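Local coordinates for protein 2-oxoadipate dioxygenase/decarboxylase (Pseudomonas putida, PDB 6W1G) that catalyses the iron(II)-dependent decarboxylation and hydroxylation of 2-oxoadipate to (R)-2-hydroxyglutarate, a step of D-lysine catabolism, at residues 257-262 with 344-349; 299-304 with 356-361. All blocks are in the same frame, centred on the assembly; numbering follows the deposited sequence. Where two conformers were deposited one is given.

Contact 1 (257-262 with 344-349)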
# COMPACT_ATOMS: atom_id res chain seq x y z
N THR A 257 -14.80 -11.03 -5.57
CA THR A 257 -14.53 -10.89 -7.00
C THR A 257 -15.59 -10.01 -7.64
O THR A 257 -16.79 -10.20 -7.42
CB THR A 257 -14.55 -12.28 -7.65
OG1 THR A 257 -13.65 -13.16 -6.95
CG2 THR A 257 -14.19 -12.18 -9.12
N ARG A 258 -15.15 -9.08 -8.48
CA ARG A 258 -16.02 -8.17 -9.20
C ARG A 258 -15.45 -7.95 -10.59
O ARG A 258 -14.25 -8.03 -10.82
CB ARG A 258 -16.05 -6.80 -8.48
CG ARG A 258 -16.84 -6.78 -7.19
CD ARG A 258 -16.58 -5.52 -6.38
NE ARG A 258 -16.77 -4.30 -7.17
CZ ARG A 258 -17.93 -3.66 -7.35
NH1 ARG A 258 -19.05 -4.11 -6.79
NH2 ARG A 258 -17.96 -2.56 -8.12
N ARG A 259 -16.35 -7.58 -11.51
CA ARG A 259 -15.91 -7.11 -12.82
C ARG A 259 -15.13 -5.80 -12.71
O ARG A 259 -14.17 -5.59 -13.46
CB ARG A 259 -17.12 -6.88 -13.72
CG ARG A 259 -17.84 -8.15 -14.08
CD ARG A 259 -19.16 -7.92 -14.83
NE ARG A 259 -20.27 -7.69 -13.91
CZ ARG A 259 -21.18 -6.72 -14.02
NH1 ARG A 259 -21.13 -5.86 -15.03
NH2 ARG A 259 -22.14 -6.62 -13.11
N HIS A 260 -15.53 -4.93 -11.77
CA HIS A 260 -14.91 -3.62 -11.58
C HIS A 260 -14.49 -3.56 -10.12
O HIS A 260 -15.27 -3.11 -9.26
CB HIS A 260 -15.86 -2.51 -12.01
CG HIS A 260 -16.11 -2.59 -13.46
ND1 HIS A 260 -15.14 -2.30 -14.40
CD2 HIS A 260 -17.19 -3.02 -14.15
CE1 HIS A 260 -15.62 -2.52 -15.60
NE2 HIS A 260 -16.86 -2.94 -15.48
N PRO A 261 -13.29 -4.05 -9.82
CA PRO A 261 -12.84 -4.13 -8.43
C PRO A 261 -12.84 -2.79 -7.74
O PRO A 261 -12.65 -1.73 -8.37
CB PRO A 261 -11.43 -4.74 -8.56
CG PRO A 261 -11.60 -5.63 -9.82
CD PRO A 261 -12.35 -4.69 -10.75
N ILE A 262 -12.97 -2.83 -6.42
CA ILE A 262 -12.96 -1.67 -5.55
C ILE A 262 -11.94 -1.89 -4.43
O ILE A 262 -11.71 -3.01 -3.98
CB ILE A 262 -14.36 -1.34 -4.98
CG1 ILE A 262 -14.94 -2.53 -4.20
CG2 ILE A 262 -15.28 -0.92 -6.12
CD1 ILE A 262 -16.34 -2.25 -3.66
N PHE A 344 -23.43 -3.70 -4.04
CA PHE A 344 -22.50 -2.68 -4.48
C PHE A 344 -22.46 -2.72 -6.01
O PHE A 344 -22.01 -3.72 -6.58
CB PHE A 344 -21.11 -2.94 -3.91
CG PHE A 344 -20.25 -1.69 -3.88
CD1 PHE A 344 -19.90 -1.03 -5.06
CD2 PHE A 344 -19.84 -1.14 -2.68
CE1 PHE A 344 -19.16 0.14 -5.03
CE2 PHE A 344 -19.09 0.03 -2.64
CZ PHE A 344 -18.74 0.67 -3.82
N PRO A 345 -22.93 -1.68 -6.70
CA PRO A 345 -23.01 -1.76 -8.17
C PRO A 345 -21.69 -2.19 -8.78
O PRO A 345 -20.63 -1.69 -8.39
CB PRO A 345 -23.38 -0.33 -8.58
CG PRO A 345 -24.20 0.16 -7.41
CD PRO A 345 -23.50 -0.41 -6.20
N ASP A 346 -21.76 -3.11 -9.75
CA ASP A 346 -20.59 -3.68 -10.42
C ASP A 346 -20.63 -3.30 -11.91
O ASP A 346 -20.28 -4.09 -12.79
CB ASP A 346 -20.46 -5.19 -10.20
CG ASP A 346 -19.08 -5.72 -10.56
OD1 ASP A 346 -18.12 -4.91 -10.67
OD2 ASP A 346 -18.96 -6.96 -10.72
N ASP A 347 -21.09 -2.10 -12.16
CA ASP A 347 -21.19 -1.51 -13.48
C ASP A 347 -20.49 -0.16 -13.37
O ASP A 347 -20.81 0.64 -12.49
CB ASP A 347 -22.67 -1.38 -13.82
CG ASP A 347 -22.91 -0.66 -15.11
OD1 ASP A 347 -22.90 0.57 -15.06
OD2 ASP A 347 -23.11 -1.34 -16.14
N LEU A 348 -19.52 0.09 -14.23
CA LEU A 348 -18.70 1.31 -14.08
C LEU A 348 -19.54 2.56 -14.26
O LEU A 348 -19.34 3.55 -13.54
CB LEU A 348 -17.58 1.36 -15.11
CG LEU A 348 -16.21 0.76 -14.80
CD1 LEU A 348 -15.25 1.17 -15.90
CD2 LEU A 348 -15.73 1.22 -13.45
N ALA A 349 -20.46 2.57 -15.23
CA ALA A 349 -21.32 3.73 -15.39
C ALA A 349 -22.10 4.07 -14.13
O ALA A 349 -22.31 5.26 -13.82
CB ALA A 349 -22.22 3.56 -16.61

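Contact 2 (299-304 with 356-361)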
# COMPACT_ATOMS: atom_id res chain seq x y z
N GLY A 299 -7.94 -2.16 -7.01
CA GLY A 299 -9.07 -1.69 -7.77
C GLY A 299 -9.34 -0.21 -7.56
O GLY A 299 -8.41 0.56 -7.34
N ALA A 300 -10.60 0.19 -7.67
CA ALA A 300 -10.99 1.59 -7.69
C ALA A 300 -10.94 2.22 -6.31
O ALA A 300 -11.46 1.68 -5.31
CB ALA A 300 -12.40 1.71 -8.22
N ALA A 301 -10.45 3.45 -6.26
CA ALA A 301 -10.59 4.28 -5.09
C ALA A 301 -12.05 4.67 -4.91
O ALA A 301 -12.74 5.03 -5.87
CB ALA A 301 -9.73 5.52 -5.28
N LEU A 302 -12.53 4.61 -3.67
CA LEU A 302 -13.91 4.93 -3.32
C LEU A 302 -14.04 6.31 -2.72
O LEU A 302 -13.17 6.78 -1.98
CB LEU A 302 -14.47 3.90 -2.35
CG LEU A 302 -14.51 2.48 -2.85
CD1 LEU A 302 -15.18 1.56 -1.86
CD2 LEU A 302 -15.20 2.43 -4.23
N THR A 303 -15.15 6.97 -3.04
CA THR A 303 -15.53 8.22 -2.42
C THR A 303 -15.98 7.94 -0.97
O THR A 303 -16.20 6.80 -0.59
CB THR A 303 -16.70 8.83 -3.20
OG1 THR A 303 -17.76 7.91 -3.09
CG2 THR A 303 -16.31 9.05 -4.65
N PRO A 304 -16.24 8.98 -0.18
CA PRO A 304 -16.87 8.77 1.14
C PRO A 304 -18.14 7.95 1.06
O PRO A 304 -18.36 7.04 1.86
CB PRO A 304 -17.08 10.20 1.66
CG PRO A 304 -15.96 10.98 1.03
CD PRO A 304 -15.80 10.36 -0.37
N LEU A 356 -19.86 6.67 -6.37
CA LEU A 356 -19.30 5.70 -5.44
C LEU A 356 -17.80 5.57 -5.52
O LEU A 356 -17.15 5.12 -4.57
CB LEU A 356 -19.93 4.32 -5.68
CG LEU A 356 -21.44 4.30 -5.45
CD1 LEU A 356 -22.00 3.01 -5.90
CD2 LEU A 356 -21.78 4.57 -4.02
N ALA A 357 -17.20 5.92 -6.65
CA ALA A 357 -15.79 5.75 -6.90
C ALA A 357 -15.26 6.99 -7.59
O ALA A 357 -16.02 7.76 -8.17
CB ALA A 357 -15.47 4.55 -7.75
N TYR A 358 -13.95 7.19 -7.51
CA TYR A 358 -13.27 8.26 -8.24
C TYR A 358 -12.84 7.74 -9.61
O TYR A 358 -12.52 6.56 -9.76
CB TYR A 358 -12.03 8.75 -7.47
CG TYR A 358 -12.38 9.44 -6.20
CD1 TYR A 358 -12.87 10.73 -6.20
CD2 TYR A 358 -12.21 8.80 -4.97
CE1 TYR A 358 -13.18 11.37 -5.02
CE2 TYR A 358 -12.50 9.43 -3.78
CZ TYR A 358 -13.01 10.73 -3.81
OH TYR A 358 -13.35 11.35 -2.64
N PHE A 359 -12.82 8.66 -10.57
CA PHE A 359 -12.53 8.35 -11.97
C PHE A 359 -11.50 9.28 -12.54
O PHE A 359 -11.32 10.40 -12.08
CB PHE A 359 -13.83 8.43 -12.80
CG PHE A 359 -14.77 7.30 -12.48
CD1 PHE A 359 -15.66 7.35 -11.40
CD2 PHE A 359 -14.69 6.12 -13.21
CE1 PHE A 359 -16.42 6.23 -11.07
CE2 PHE A 359 -15.47 5.02 -12.89
CZ PHE A 359 -16.31 5.06 -11.83
N ARG A 360 -10.84 8.84 -13.59
CA ARG A 360 -10.12 9.74 -14.50
C ARG A 360 -10.76 9.69 -15.87
O ARG A 360 -11.21 8.64 -16.33
CB ARG A 360 -8.62 9.35 -14.58
CG ARG A 360 -7.90 9.52 -13.27
CD ARG A 360 -6.43 9.00 -13.38
NE ARG A 360 -5.63 9.93 -14.14
CZ ARG A 360 -4.58 9.59 -14.86
NH1 ARG A 360 -4.16 8.36 -14.92
NH2 ARG A 360 -3.95 10.54 -15.54
N TYR A 361 -10.76 10.84 -16.49
CA TYR A 361 -11.38 11.10 -17.77
C TYR A 361 -10.32 11.44 -18.78
O TYR A 361 -9.39 12.18 -18.46
CB TYR A 361 -12.36 12.27 -17.63
CG TYR A 361 -13.51 11.94 -16.70
CD1 TYR A 361 -13.39 12.08 -15.30
CD2 TYR A 361 -14.69 11.46 -17.18
CE1 TYR A 361 -14.42 11.79 -14.45
CE2 TYR A 361 -15.74 11.13 -16.34
CZ TYR A 361 -15.60 11.28 -14.97
OH TYR A 361 -16.63 10.97 -14.17

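Contact 1 (257-262 with 344-349)
The carboxylate of D346 sits against the backbone of the 257-262 loop and takes two adjacent amides with its two oxygens: R259 N reaches OD2 at 2.8 Å and H260 N reaches OD1, also at 2.8 Å. Each oxygen uses its syn lone pair, so the pair of bonds fixes the carboxylate's rotation. Its CG lies anti to the backbone N (chi1 -165°), which brings the carboxylate to the two loop amides. R258 runs past it in the opposite direction, with OD1 over one guanidinium face, a salt bridge of charges alone. The N-H groups of R258 point elsewhere, in the guanidinium plane: NH2 to P345 O at 2.8 Å and NH1 to F344 O at 3.0 Å, while NE and NH2 both hold H260 O. A methionine in place of R258 would probably leave the carbonyls of F344, P345 and H260 without these donors and D346 with less compensating charge. In one of its two conformers L348 sets CG over the H260 ring, offset toward the rim, a provisional CH-pi contact. I262 CD1 lies over the centre of the F344 ring. Helix 348-353 adds M351 beside R258, H260 and I262, and helix 304-321 packs L309 and L313 on F344.

Contact 2 (299-304 with 356-361)
Y358 and T303 make the dense part of this contact, the methyl CG2 of T303 standing over the centre of the tyrosine ring, 3.8 Å from its centroid and only 9° off the ring normal. The threonine torsion (chi1 62°) places CG2 anti to the carbonyl carbon, from where it can reach the ring, and turns OG1 to G355 O and to G306 N; the latter bond caps helix 304-321. The backbones are tied by a single beta bridge between L302 and A357, whose CA atoms are 4.1 Å apart. Two hydrogen bonds flank it: Y358 N to A301 O at 3.0 Å, nearly straight at 164°, and T303 N to L356 O at 3.1 Å, with the donor well above the carbonyl plane. L356 O also has L302 CD2 at 3.3 Å, while the CB of A357 lies 3.3 Å from A301 O.

Packing is looser where A300 and A357, both buried, meet through their CB atoms alone, 4.2 Å apart. The solvent side is at P304, an exposed residue at the start of helix 304-321: little of its surface is buried here, though it crosses Y358 at about a right angle and brings CD to 3.5 Å from Y358 OH. The buried middle is backed by helix 440-458, with Y444 against A301 and E448 against Y358.

No charged pair joins the segments. Main-chain hydrogen bonds set their register, and apolar packing of methyl, ring and small groups completes the join between the end of the 299-304 loop, where helix 304-321 begins, and the chain leading into strand 359-363.

The centres of contact 1 and contact 2 lie 11 Å apart, on the same side of the chain's centre and away from the metal and substrate sites. Their segments alternate along the chain: 257-262, 299-304, 344-349, 356-361. Strands 264-275 and 288-298 lie between the first two; helix 304-321 starts at the end of 299-304, helix 330-341 follows, and helix 348-353 starts within 344-349 and leads to 356-361. The contacts touch directly: P261 O and A300 N are 2.9 Å apart, a probable hydrogen bond, and I262 CG2 packs on L302 CD2. Together they join the chain entering strand 264-275 and leaving strand 288-298, at one end of that antiparallel pair, to the chain on either side of helix 348-353.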